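Carnitinyl-CoA dehydratase (Mycobacterium avium, PDB 3R0O) probably catalyses the reversible dehydration of carnitinyl-CoA, as a lyase of the crotonase (enoyl-CoA hydratase/isomerase) family. Local coordinates at residues I189-P194 and V199-A204; I28-P33 and G41-A46; G154-I159 and E170-G175; L131-E136 and L203-R208. All coordinates share one frame; numbering follows the deposited sequence. Where two conformers were deposited one is given.

From the N terminus, interaction 2 comes first: it closes the ten-residue connection between strand 25-30 and helix 41-56, at the start of a beta-alpha-beta unit. The chain then enters the long excursion spanned by interaction 4, which brings helix 198-210 back onto strand 131-135. Interaction 3, which pairs helices 155-162 and 165-174, lies wholly inside that span. Interaction 1 closes later, folding helix 198-210 against strand 191-193, and ends on the same helix as interaction 4. Interactions 1 and 4 share Leu203 and Ala204, and their centres are about 3 Å apart. Interactions 1, 2 and 4 all reach the six-stranded sheet; the two helices of interaction 3 also pack against another subunit.

Interaction 1: residues I189-P194 and V199-A204; sequences INEVVP and VEAALA
Val193 and Ala201 form the apolar half of this contact, in which a short strand passes through a tight connection into the helix that packs back on it. Both methyls of Val193 face the single methyl of Ala201: CG1 of Val193 is 3.7 Å from CB of Ala201, and CG2 of Val193 is 4.1 Å from the same CB. With chi1 at -62°, the valine straddles the alanine with its two branches instead of presenting just one. The small alanine lets the helix come close, and the CA atoms of Val193 and Ala201 are 7.4 Å apart.

The polar half runs through water. Glu191 lies two residues back on the same side of the strand, and its extended chain carries the carboxylate toward the helix. One water donates to OE1 of Glu191 at 2.8 Å and also to the backbone O of Ala201 at 2.8 Å, so it joins two acceptors that could not bond to each other directly.

Strand 191-193 is the outermost strand of the sheet within this chain and pairs with strand 131-135. Val192 points the other way, onto Ala180 and Leu184 of helix 180-186, while Ala202 of the helix touches Val64 of strand 62-67 and Ile111 and Ala113 of strand 110-114.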
loop_
_atom_site.group_PDB
_atom_site.type_symbol
_atom_site.label_atom_id
_atom_site.label_comp_id
_atom_site.label_asym_id
_atom_site.label_seq_id
_atom_site.Cartn_x
_atom_site.Cartn_y
_atom_site.Cartn_z
ATOM N N ILE A 189 3.677 -12.559 3.367
ATOM C CA ILE A 189 3.608 -13.522 4.468
ATOM C C ILE A 189 4.711 -13.201 5.479
ATOM O O ILE A 189 5.587 -12.388 5.164
ATOM C CB ILE A 189 3.700 -14.968 3.974
ATOM C CG1 ILE A 189 5.094 -15.249 3.399
ATOM C CG2 ILE A 189 2.535 -15.289 2.986
ATOM C CD1 ILE A 189 5.317 -16.744 3.161
ATOM N N ASN A 190 4.660 -13.791 6.679
ATOM C CA ASN A 190 5.578 -13.355 7.747
ATOM C C ASN A 190 6.786 -14.251 7.941
ATOM O O ASN A 190 7.805 -13.815 8.454
ATOM C CB ASN A 190 4.856 -13.163 9.088
ATOM C CG ASN A 190 3.667 -12.228 8.974
ATOM O OD1 ASN A 190 2.572 -12.668 8.641
ATOM N ND2 ASN A 190 3.890 -10.926 9.199
ATOM N N GLU A 191 6.671 -15.507 7.533
ATOM C CA GLU A 191 7.744 -16.447 7.774
ATOM C C GLU A 191 7.622 -17.634 6.843
ATOM O O GLU A 191 6.516 -18.015 6.451
ATOM C CB GLU A 191 7.725 -16.905 9.241
ATOM C CG GLU A 191 9.022 -17.568 9.663
ATOM C CD GLU A 191 9.036 -17.999 11.109
ATOM O OE1 GLU A 191 7.987 -17.925 11.799
ATOM O OE2 GLU A 191 10.114 -18.439 11.549
ATOM N N VAL A 192 8.777 -18.205 6.502
ATOM C CA VAL A 192 8.849 -19.427 5.725
ATOM C C VAL A 192 9.633 -20.409 6.599
ATOM O O VAL A 192 10.676 -20.030 7.126
ATOM C CB VAL A 192 9.562 -19.174 4.375
ATOM C CG1 VAL A 192 9.909 -20.489 3.667
ATOM C CG2 VAL A 192 8.690 -18.263 3.473
ATOM N N VAL A 193 9.117 -21.634 6.775
ATOM C CA VAL A 193 9.707 -22.653 7.671
ATOM C C VAL A 193 9.734 -24.016 6.959
ATOM O O VAL A 193 9.093 -24.167 5.931
ATOM C CB VAL A 193 8.928 -22.773 9.017
ATOM C CG1 VAL A 193 8.972 -21.444 9.805
ATOM C CG2 VAL A 193 7.475 -23.285 8.800
ATOM N N PRO A 194 10.482 -25.009 7.491
ATOM C CA PRO A 194 10.512 -26.320 6.818
ATOM C C PRO A 194 9.136 -27.012 6.741
ATOM O O PRO A 194 8.306 -26.869 7.647
ATOM C CB PRO A 194 11.467 -27.146 7.695
ATOM C CG PRO A 194 12.414 -26.113 8.308
ATOM C CD PRO A 194 11.506 -24.902 8.557
ATOM N N VAL A 199 2.777 -25.725 12.029
ATOM C CA VAL A 199 1.920 -25.567 13.212
ATOM C C VAL A 199 2.729 -25.116 14.432
ATOM O O VAL A 199 2.297 -24.199 15.129
ATOM C CB VAL A 199 1.048 -26.839 13.471
ATOM C CG1 VAL A 199 0.391 -26.819 14.861
ATOM C CG2 VAL A 199 -0.021 -26.972 12.343
ATOM N N GLU A 200 3.897 -25.724 14.657
ATOM C CA GLU A 200 4.701 -25.273 15.791
ATOM C C GLU A 200 5.214 -23.854 15.557
ATOM O O GLU A 200 5.207 -23.070 16.497
ATOM C CB GLU A 200 5.821 -26.261 16.193
ATOM C CG GLU A 200 5.304 -27.627 16.713
ATOM C CD GLU A 200 4.419 -27.547 17.965
ATOM O OE1 GLU A 200 4.726 -26.756 18.895
ATOM O OE2 GLU A 200 3.422 -28.309 18.028
ATOM N N ALA A 201 5.578 -23.506 14.332
ATOM C CA ALA A 201 6.031 -22.149 14.025
ATOM C C ALA A 201 4.889 -21.144 14.238
ATOM O O ALA A 201 5.107 -20.042 14.749
ATOM C CB ALA A 201 6.601 -22.075 12.615
ATOM N N ALA A 202 3.671 -21.547 13.900
ATOM C CA ALA A 202 2.525 -20.659 14.069
ATOM C C ALA A 202 2.200 -20.475 15.532
ATOM O O ALA A 202 1.864 -19.356 15.959
ATOM C CB ALA A 202 1.297 -21.174 13.298
ATOM N N LEU A 203 2.265 -21.568 16.303
ATOM C CA LEU A 203 2.062 -21.457 17.735
ATOM C C LEU A 203 3.120 -20.579 18.364
ATOM O O LEU A 203 2.790 -19.783 19.229
ATOM C CB LEU A 203 1.959 -22.817 18.445
ATOM C CG LEU A 203 0.761 -23.684 18.029
ATOM C CD1 LEU A 203 0.924 -25.109 18.606
ATOM C CD2 LEU A 203 -0.560 -23.047 18.485
ATOM N N ALA A 204 4.377 -20.698 17.922
ATOM C CA ALA A 204 5.437 -19.830 18.440
ATOM C C ALA A 204 5.134 -18.352 18.127
ATOM O O ALA A 204 5.296 -17.480 18.989
ATOM C CB ALA A 204 6.856 -20.271 17.947
HETATM O O HOH W 1 7.594 -18.911 14.367
#

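Interaction 2: residues I28-P33 and G41-A46; sequences ITIDRP and GAVSTA
Arg32 NH1 is gripped twice, by a salt bridge to OD1 of Asp78 and a hydrogen bond to the carbonyl O of Ala38, while the aliphatic part of the same side chain packs on Val43. A bend at chi3 (66°) turns the guanidinium off to its polar partners and leaves CD of Arg32 lying 3.7 Å from CG2 of Val43, the arginine stem passing the valine at a slant. The arginine thus serves two roles, apolar along its stem and ionic at its end.

Val43 divides its branches between two neighbours. CG2 meets the arginine, whereas CG1, set anti to the backbone N (chi1 169°), faces the strand, where CG1 of Ile30 lies 4.3 Å from it. This second touch is looser, and the CA atoms of Ile30 and Val43 are 7.0 Å apart.

The first turn of the helix is tied by polar bonds of its own. Gly41 O accepts Thr45 N at 2.9 Å and Thr45 OG1 at 3.0 Å. They arrive from opposite faces of the carbonyl plane, with the hydroxyl oxygen 36° out of it. Just ahead, OD1 of Asn40 takes the N-H of Val43.

The contact joins the first two elements of a beta-alpha-beta unit: strand 25-30, helix 41-56 and strand 62-67. Ile28 continues the packing onto Val47 and Ala50, and strand 17-22 flanks the far side of strand 25-30.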
loop_
_atom_site.group_PDB
_atom_site.type_symbol
_atom_site.label_atom_id
_atom_site.label_comp_id
_atom_site.label_asym_id
_atom_site.label_seq_id
_atom_site.Cartn_x
_atom_site.Cartn_y
_atom_site.Cartn_z
ATOM N N ILE A 28 -7.406 -24.517 14.669
ATOM C CA ILE A 28 -8.398 -25.097 13.779
ATOM C C ILE A 28 -7.670 -25.783 12.658
ATOM O O ILE A 28 -6.816 -25.171 12.034
ATOM C CB ILE A 28 -9.288 -24.003 13.145
ATOM C CG1 ILE A 28 -9.937 -23.149 14.244
ATOM C CG2 ILE A 28 -10.289 -24.664 12.166
ATOM C CD1 ILE A 28 -10.538 -21.838 13.765
ATOM N N THR A 29 -8.008 -27.045 12.391
ATOM C CA THR A 29 -7.361 -27.806 11.346
ATOM C C THR A 29 -8.446 -28.224 10.391
ATOM O O THR A 29 -9.375 -28.960 10.779
ATOM C CB THR A 29 -6.637 -29.068 11.910
ATOM O OG1 THR A 29 -5.657 -28.672 12.883
ATOM C CG2 THR A 29 -5.953 -29.849 10.794
ATOM N N ILE A 30 -8.343 -27.772 9.141
ATOM C CA ILE A 30 -9.184 -28.325 8.088
ATOM C C ILE A 30 -8.725 -29.749 7.843
ATOM O O ILE A 30 -7.561 -29.974 7.526
ATOM C CB ILE A 30 -9.118 -27.524 6.791
ATOM C CG1 ILE A 30 -9.603 -26.078 7.048
ATOM C CG2 ILE A 30 -9.927 -28.259 5.704
ATOM C CD1 ILE A 30 -9.390 -25.118 5.854
ATOM N N ASP A 31 -9.632 -30.712 8.028
ATOM C CA ASP A 31 -9.230 -32.112 8.042
ATOM C C ASP A 31 -9.894 -32.945 6.959
ATOM O O ASP A 31 -10.702 -33.826 7.256
ATOM C CB ASP A 31 -9.494 -32.718 9.422
ATOM C CG ASP A 31 -8.767 -34.064 9.640
ATOM O OD1 ASP A 31 -7.895 -34.487 8.829
ATOM O OD2 ASP A 31 -9.089 -34.704 10.651
ATOM N N ARG A 32 -9.564 -32.659 5.697
ATOM C CA ARG A 32 -10.014 -33.486 4.570
ATOM C C ARG A 32 -8.847 -33.718 3.615
ATOM O O ARG A 32 -8.910 -33.315 2.456
ATOM C CB ARG A 32 -11.178 -32.836 3.811
ATOM C CG ARG A 32 -12.444 -32.548 4.628
ATOM C CD ARG A 32 -13.541 -31.920 3.759
ATOM N NE ARG A 32 -14.065 -32.808 2.717
ATOM C CZ ARG A 32 -14.216 -32.478 1.431
ATOM N NH1 ARG A 32 -13.885 -31.267 0.983
ATOM N NH2 ARG A 32 -14.704 -33.360 0.573
ATOM N N PRO A 33 -7.773 -34.386 4.088
ATOM C CA PRO A 33 -6.545 -34.391 3.258
ATOM C C PRO A 33 -6.650 -35.213 1.967
ATOM O O PRO A 33 -5.881 -34.987 1.041
ATOM C CB PRO A 33 -5.470 -34.960 4.198
ATOM C CG PRO A 33 -6.242 -35.744 5.259
ATOM C CD PRO A 33 -7.574 -35.027 5.403
ATOM N N GLY A 41 -19.665 -27.536 2.672
ATOM C CA GLY A 41 -20.508 -26.976 3.753
ATOM C C GLY A 41 -20.086 -27.409 5.153
ATOM O O GLY A 41 -20.173 -26.639 6.105
ATOM N N ALA A 42 -19.656 -28.654 5.294
ATOM C CA ALA A 42 -19.240 -29.162 6.602
ATOM C C ALA A 42 -18.040 -28.366 7.130
ATOM O O ALA A 42 -18.010 -28.004 8.310
ATOM C CB ALA A 42 -18.932 -30.646 6.550
ATOM N N VAL A 43 -17.084 -28.065 6.247
ATOM C CA VAL A 43 -15.920 -27.271 6.651
ATOM C C VAL A 43 -16.356 -25.872 7.093
ATOM O O VAL A 43 -15.989 -25.442 8.186
ATOM C CB VAL A 43 -14.817 -27.245 5.550
ATOM C CG1 VAL A 43 -13.701 -26.186 5.860
ATOM C CG2 VAL A 43 -14.198 -28.647 5.379
ATOM N N SER A 44 -17.172 -25.194 6.261
ATOM C CA SER A 44 -17.630 -23.856 6.556
ATOM C C SER A 44 -18.405 -23.829 7.858
ATOM O O SER A 44 -18.276 -22.882 8.618
ATOM C CB SER A 44 -18.497 -23.289 5.405
ATOM O OG SER A 44 -17.822 -23.406 4.160
ATOM N N THR A 45 -19.197 -24.864 8.124
ATOM C CA THR A 45 -19.914 -24.940 9.404
ATOM C C THR A 45 -18.954 -25.017 10.590
ATOM O O THR A 45 -19.090 -24.272 11.577
ATOM C CB THR A 45 -20.863 -26.151 9.452
ATOM O OG1 THR A 45 -21.872 -25.960 8.472
ATOM C CG2 THR A 45 -21.512 -26.323 10.858
ATOM N N ALA A 46 -17.995 -25.926 10.485
ATOM C CA ALA A 46 -17.066 -26.179 11.560
ATOM C C ALA A 46 -16.144 -24.958 11.788
ATOM O O ALA A 46 -15.990 -24.478 12.918
ATOM C CB ALA A 46 -16.271 -27.469 11.273
#

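Interaction 3: residues G154-I159 and E170-G175; sequences GGVFRI and ELVLTG
Val172 projects from helix 165-174 into the dip between Val156 and Ile159, which stand one turn apart on helix 155-162. Its two methyls part company there. CG1 of Val172 lies 4.3 Å from CG1 of Val156, and CG2 of Val172 is only 3.4 Å from CG2 of Ile159, tighter than ordinary van der Waals contact. The valine and isoleucine point past one another from their opposing helices.

Ile159 packs against two successive residues in return. Its CG1 runs anti to the backbone N (chi1 -162°), which carries that branch toward Leu171, whose CD2 it meets at 4.2 Å, while its CG2 stays on Val172. The bump that fills a hollow is thus Val172, and the whole contact is apolar and buried.

The short segments run nearly antiparallel, at 157°, with axes 10.3 Å apart, as befits a helical hairpin. Glycines stand at two of its ends: Gly154 at the N-cap of one helix, and Gly175, with positive phi, just after the other.

Beyond the pair, Ile159 also rests on Leu127 of helix 121-128, and Phe157 meets Trp239 of helix 236-250 edge-to-face. Ala224 and Ser220 of the third subunit pack on Val156 and Val172.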
loop_
_atom_site.group_PDB
_atom_site.type_symbol
_atom_site.label_atom_id
_atom_site.label_comp_id
_atom_site.label_asym_id
_atom_site.label_seq_id
_atom_site.Cartn_x
_atom_site.Cartn_y
_atom_site.Cartn_z
ATOM N N GLY A 154 -12.911 -12.520 -1.799
ATOM C CA GLY A 154 -12.065 -11.426 -1.334
ATOM C C GLY A 154 -10.711 -11.322 -2.019
ATOM O O GLY A 154 -10.009 -10.336 -1.845
ATOM N N GLY A 155 -10.333 -12.333 -2.805
ATOM C CA GLY A 155 -8.955 -12.403 -3.319
ATOM C C GLY A 155 -8.514 -11.221 -4.163
ATOM O O GLY A 155 -7.420 -10.682 -3.964
ATOM N N VAL A 156 -9.355 -10.799 -5.103
ATOM C CA VAL A 156 -8.939 -9.758 -6.043
ATOM C C VAL A 156 -8.699 -8.422 -5.329
ATOM O O VAL A 156 -7.684 -7.768 -5.547
ATOM C CB VAL A 156 -9.932 -9.587 -7.202
ATOM C CG1 VAL A 156 -9.497 -8.435 -8.102
ATOM C CG2 VAL A 156 -9.995 -10.874 -8.025
ATOM N N PHE A 157 -9.626 -8.007 -4.477
ATOM C CA PHE A 157 -9.435 -6.716 -3.852
ATOM C C PHE A 157 -8.471 -6.743 -2.664
ATOM O O PHE A 157 -7.920 -5.702 -2.298
ATOM C CB PHE A 157 -10.775 -6.004 -3.537
ATOM C CG PHE A 157 -11.647 -6.710 -2.527
ATOM C CD1 PHE A 157 -11.432 -6.535 -1.164
ATOM C CD2 PHE A 157 -12.726 -7.493 -2.951
ATOM C CE1 PHE A 157 -12.269 -7.154 -0.218
ATOM C CE2 PHE A 157 -13.579 -8.123 -2.027
ATOM C CZ PHE A 157 -13.352 -7.949 -0.655
ATOM N N ARG A 158 -8.259 -7.918 -2.060
ATOM C CA ARG A 158 -7.304 -7.987 -0.947
ATOM C C ARG A 158 -5.865 -8.148 -1.419
ATOM O O ARG A 158 -4.975 -7.531 -0.849
ATOM C CB ARG A 158 -7.687 -9.048 0.090
ATOM C CG ARG A 158 -8.971 -8.663 0.882
ATOM C CD ARG A 158 -9.422 -9.766 1.855
ATOM N NE ARG A 158 -10.451 -9.265 2.773
ATOM C CZ ARG A 158 -11.215 -10.041 3.542
ATOM N NH1 ARG A 158 -11.110 -11.361 3.451
ATOM N NH2 ARG A 158 -12.100 -9.497 4.366
ATOM N N ILE A 159 -5.630 -8.945 -2.463
ATOM C CA ILE A 159 -4.266 -9.076 -2.984
ATOM C C ILE A 159 -3.639 -7.729 -3.383
ATOM O O ILE A 159 -2.466 -7.528 -3.105
ATOM C CB ILE A 159 -4.126 -10.145 -4.123
ATOM C CG1 ILE A 159 -2.656 -10.561 -4.319
ATOM C CG2 ILE A 159 -4.702 -9.644 -5.450
ATOM C CD1 ILE A 159 -2.062 -11.383 -3.222
ATOM N N GLU A 170 -0.246 -8.468 -11.743
ATOM C CA GLU A 170 0.316 -9.584 -12.506
ATOM C C GLU A 170 -0.250 -10.935 -12.020
ATOM O O GLU A 170 -0.666 -11.797 -12.815
ATOM C CB GLU A 170 1.841 -9.567 -12.419
ATOM C CG GLU A 170 2.486 -10.705 -13.176
ATOM C CD GLU A 170 4.021 -10.682 -13.096
ATOM O OE1 GLU A 170 4.641 -9.611 -12.849
ATOM O OE2 GLU A 170 4.593 -11.757 -13.323
ATOM N N LEU A 171 -0.295 -11.090 -10.701
ATOM C CA LEU A 171 -0.774 -12.312 -10.110
ATOM C C LEU A 171 -2.269 -12.569 -10.473
ATOM O O LEU A 171 -2.631 -13.685 -10.849
ATOM C CB LEU A 171 -0.555 -12.275 -8.595
ATOM C CG LEU A 171 -1.046 -13.472 -7.789
ATOM C CD1 LEU A 171 -0.171 -13.637 -6.500
ATOM C CD2 LEU A 171 -2.542 -13.383 -7.470
ATOM N N VAL A 172 -3.099 -11.533 -10.358
ATOM C CA VAL A 172 -4.536 -11.607 -10.660
ATOM C C VAL A 172 -4.838 -11.848 -12.143
ATOM O O VAL A 172 -5.685 -12.692 -12.494
ATOM C CB VAL A 172 -5.253 -10.271 -10.269
ATOM C CG1 VAL A 172 -6.663 -10.256 -10.806
ATOM C CG2 VAL A 172 -5.258 -10.083 -8.770
ATOM N N LEU A 173 -4.181 -11.067 -12.994
ATOM C CA LEU A 173 -4.454 -11.077 -14.436
ATOM C C LEU A 173 -3.880 -12.315 -15.167
ATOM O O LEU A 173 -4.515 -12.814 -16.098
ATOM C CB LEU A 173 -4.022 -9.751 -15.100
ATOM C CG LEU A 173 -4.679 -8.457 -14.549
ATOM C CD1 LEU A 173 -4.128 -7.252 -15.258
ATOM C CD2 LEU A 173 -6.205 -8.475 -14.644
ATOM N N THR A 174 -2.712 -12.818 -14.740
ATOM C CA THR A 174 -2.134 -14.007 -15.378
ATOM C C THR A 174 -2.626 -15.279 -14.727
ATOM O O THR A 174 -2.601 -16.339 -15.357
ATOM C CB THR A 174 -0.592 -14.056 -15.321
ATOM O OG1 THR A 174 -0.162 -14.313 -13.965
ATOM C CG2 THR A 174 0.012 -12.762 -15.867
ATOM N N GLY A 175 -3.052 -15.187 -13.471
ATOM C CA GLY A 175 -3.474 -16.366 -12.709
ATOM C C GLY A 175 -2.323 -17.293 -12.353
ATOM O O GLY A 175 -2.545 -18.461 -12.001
#

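Interaction 4: residues L131-E136 and L203-R208; sequences LVIACE and LALAER
Leu205, which fills the gap between Leu131 and Ile133 of the strand, also lies on a flat group of its own helix: its CD1 sits 3.3 Å above one face of the Arg208 guanidinium, offset toward the rim. The other methyl, CD2, goes to the strand, so the fork of one leucine separates a charged plane from an apolar floor. Arg208 NE makes a salt bridge with OE2 of Glu176 of the second subunit, which probably helps to fix the plane over the leucine.

On the strand side everything is carbon against carbon. CD2 of Leu205 lies 4.1 Å from CB of Leu131 and equally far from CD1 of Leu131, the two leucines meeting at a slant. Ile133 takes the other flank: its CD1 is 3.9 Å from CB of Leu205 and 4.0 Å from CD2 of Leu205, and the pair run past one another in opposite senses. CG of Leu205 is anti to the backbone N (chi1 174°), which drops the branched end between the two strand residues. Alternation along the strand explains the pairing, since Leu131 and Ile133 share a face while Val132 points away.

Around this core, Ile111 of strand 110-114 also touches Leu205, Ile209 reaches Leu131, and Val198 and Ala201 reach Ile133. Thr174 of the second subunit packs on Leu205. A helix packed on the face of parallel strands 110-114 and 131-135, with its side chains continuing into a subunit interface, suits the crotonase fold, whose members commonly assemble as trimers or pairs of trimers.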
loop_
_atom_site.group_PDB
_atom_site.type_symbol
_atom_site.label_atom_id
_atom_site.label_comp_id
_atom_site.label_asym_id
_atom_site.label_seq_id
_atom_site.Cartn_x
_atom_site.Cartn_y
_atom_site.Cartn_z
ATOM N N LEU A 131 -1.931 -12.779 9.906
ATOM C CA LEU A 131 -0.538 -13.142 9.792
ATOM C C LEU A 131 -0.453 -14.487 9.047
ATOM O O LEU A 131 -1.417 -15.268 9.031
ATOM C CB LEU A 131 0.054 -13.243 11.206
ATOM C CG LEU A 131 -0.011 -11.931 12.026
ATOM C CD1 LEU A 131 0.270 -12.155 13.497
ATOM C CD2 LEU A 131 0.963 -10.910 11.470
ATOM N N VAL A 132 0.683 -14.749 8.412
ATOM C CA VAL A 132 0.846 -15.998 7.657
ATOM C C VAL A 132 2.227 -16.607 7.823
ATOM O O VAL A 132 3.224 -15.907 7.642
ATOM C CB VAL A 132 0.571 -15.817 6.123
ATOM C CG1 VAL A 132 0.792 -17.156 5.395
ATOM C CG2 VAL A 132 -0.835 -15.299 5.867
ATOM N N ILE A 133 2.276 -17.912 8.150
ATOM C CA ILE A 133 3.517 -18.682 8.089
ATOM C C ILE A 133 3.313 -19.782 7.060
ATOM O O ILE A 133 2.289 -20.471 7.070
ATOM C CB ILE A 133 3.941 -19.271 9.462
ATOM C CG1 ILE A 133 4.236 -18.118 10.433
ATOM C CG2 ILE A 133 5.212 -20.137 9.303
ATOM C CD1 ILE A 133 4.695 -18.544 11.799
ATOM N N ALA A 134 4.259 -19.896 6.137
ATOM C CA ALA A 134 4.171 -20.923 5.103
ATOM C C ALA A 134 5.382 -21.855 5.175
ATOM O O ALA A 134 6.456 -21.445 5.587
ATOM C CB ALA A 134 4.063 -20.299 3.711
ATOM N N CYS A 135 5.190 -23.099 4.780
ATOM C CA CYS A 135 6.292 -24.026 4.651
ATOM C C CYS A 135 6.987 -23.760 3.308
ATOM O O CYS A 135 6.420 -23.073 2.448
ATOM C CB CYS A 135 5.785 -25.471 4.766
ATOM S SG CYS A 135 4.620 -25.931 3.456
ATOM N N GLU A 136 8.216 -24.267 3.159
ATOM C CA GLU A 136 9.058 -24.066 1.978
ATOM C C GLU A 136 8.336 -24.351 0.681
ATOM O O GLU A 136 8.428 -23.573 -0.276
ATOM C CB GLU A 136 10.299 -24.970 2.055
ATOM C CG GLU A 136 11.388 -24.483 2.999
ATOM C CD GLU A 136 12.124 -23.244 2.487
ATOM O OE1 GLU A 136 12.119 -23.022 1.254
ATOM O OE2 GLU A 136 12.718 -22.493 3.301
ATOM N N LEU A 203 2.265 -21.568 16.303
ATOM C CA LEU A 203 2.062 -21.457 17.735
ATOM C C LEU A 203 3.120 -20.579 18.364
ATOM O O LEU A 203 2.790 -19.783 19.229
ATOM C CB LEU A 203 1.959 -22.817 18.445
ATOM C CG LEU A 203 0.761 -23.684 18.029
ATOM C CD1 LEU A 203 0.924 -25.109 18.606
ATOM C CD2 LEU A 203 -0.560 -23.047 18.485
ATOM N N ALA A 204 4.377 -20.698 17.922
ATOM C CA ALA A 204 5.437 -19.830 18.440
ATOM C C ALA A 204 5.134 -18.352 18.127
ATOM O O ALA A 204 5.296 -17.480 18.989
ATOM C CB ALA A 204 6.856 -20.271 17.947
ATOM N N LEU A 205 4.658 -18.067 16.920
ATOM C CA LEU A 205 4.243 -16.698 16.595
ATOM C C LEU A 205 3.071 -16.227 17.484
ATOM O O LEU A 205 3.118 -15.128 18.060
ATOM C CB LEU A 205 3.900 -16.566 15.109
ATOM C CG LEU A 205 3.308 -15.208 14.674
ATOM C CD1 LEU A 205 4.221 -14.077 15.081
ATOM C CD2 LEU A 205 3.049 -15.158 13.188
ATOM N N ALA A 206 2.053 -17.081 17.645
ATOM C CA ALA A 206 0.938 -16.784 18.532
ATOM C C ALA A 206 1.375 -16.448 19.974
ATOM O O ALA A 206 0.816 -15.544 20.608
ATOM C CB ALA A 206 -0.060 -17.951 18.540
ATOM N N GLU A 207 2.363 -17.176 20.480
ATOM C CA GLU A 207 2.844 -16.986 21.849
ATOM C C GLU A 207 3.578 -15.639 22.012
ATOM O O GLU A 207 3.681 -15.117 23.120
ATOM C CB GLU A 207 3.734 -18.168 22.297
ATOM N N ARG A 208 4.048 -15.084 20.896
ATOM C CA ARG A 208 4.659 -13.747 20.852
ATOM C C ARG A 208 3.591 -12.638 20.795
ATOM O O ARG A 208 3.912 -11.441 20.791
ATOM C CB ARG A 208 5.624 -13.649 19.679
ATOM C CG ARG A 208 6.971 -14.321 19.978
ATOM C CD ARG A 208 7.737 -14.628 18.717
ATOM N NE ARG A 208 7.786 -13.484 17.812
ATOM C CZ ARG A 208 7.700 -13.586 16.487
ATOM N NH1 ARG A 208 7.559 -14.780 15.899
ATOM N NH2 ARG A 208 7.733 -12.493 15.750
#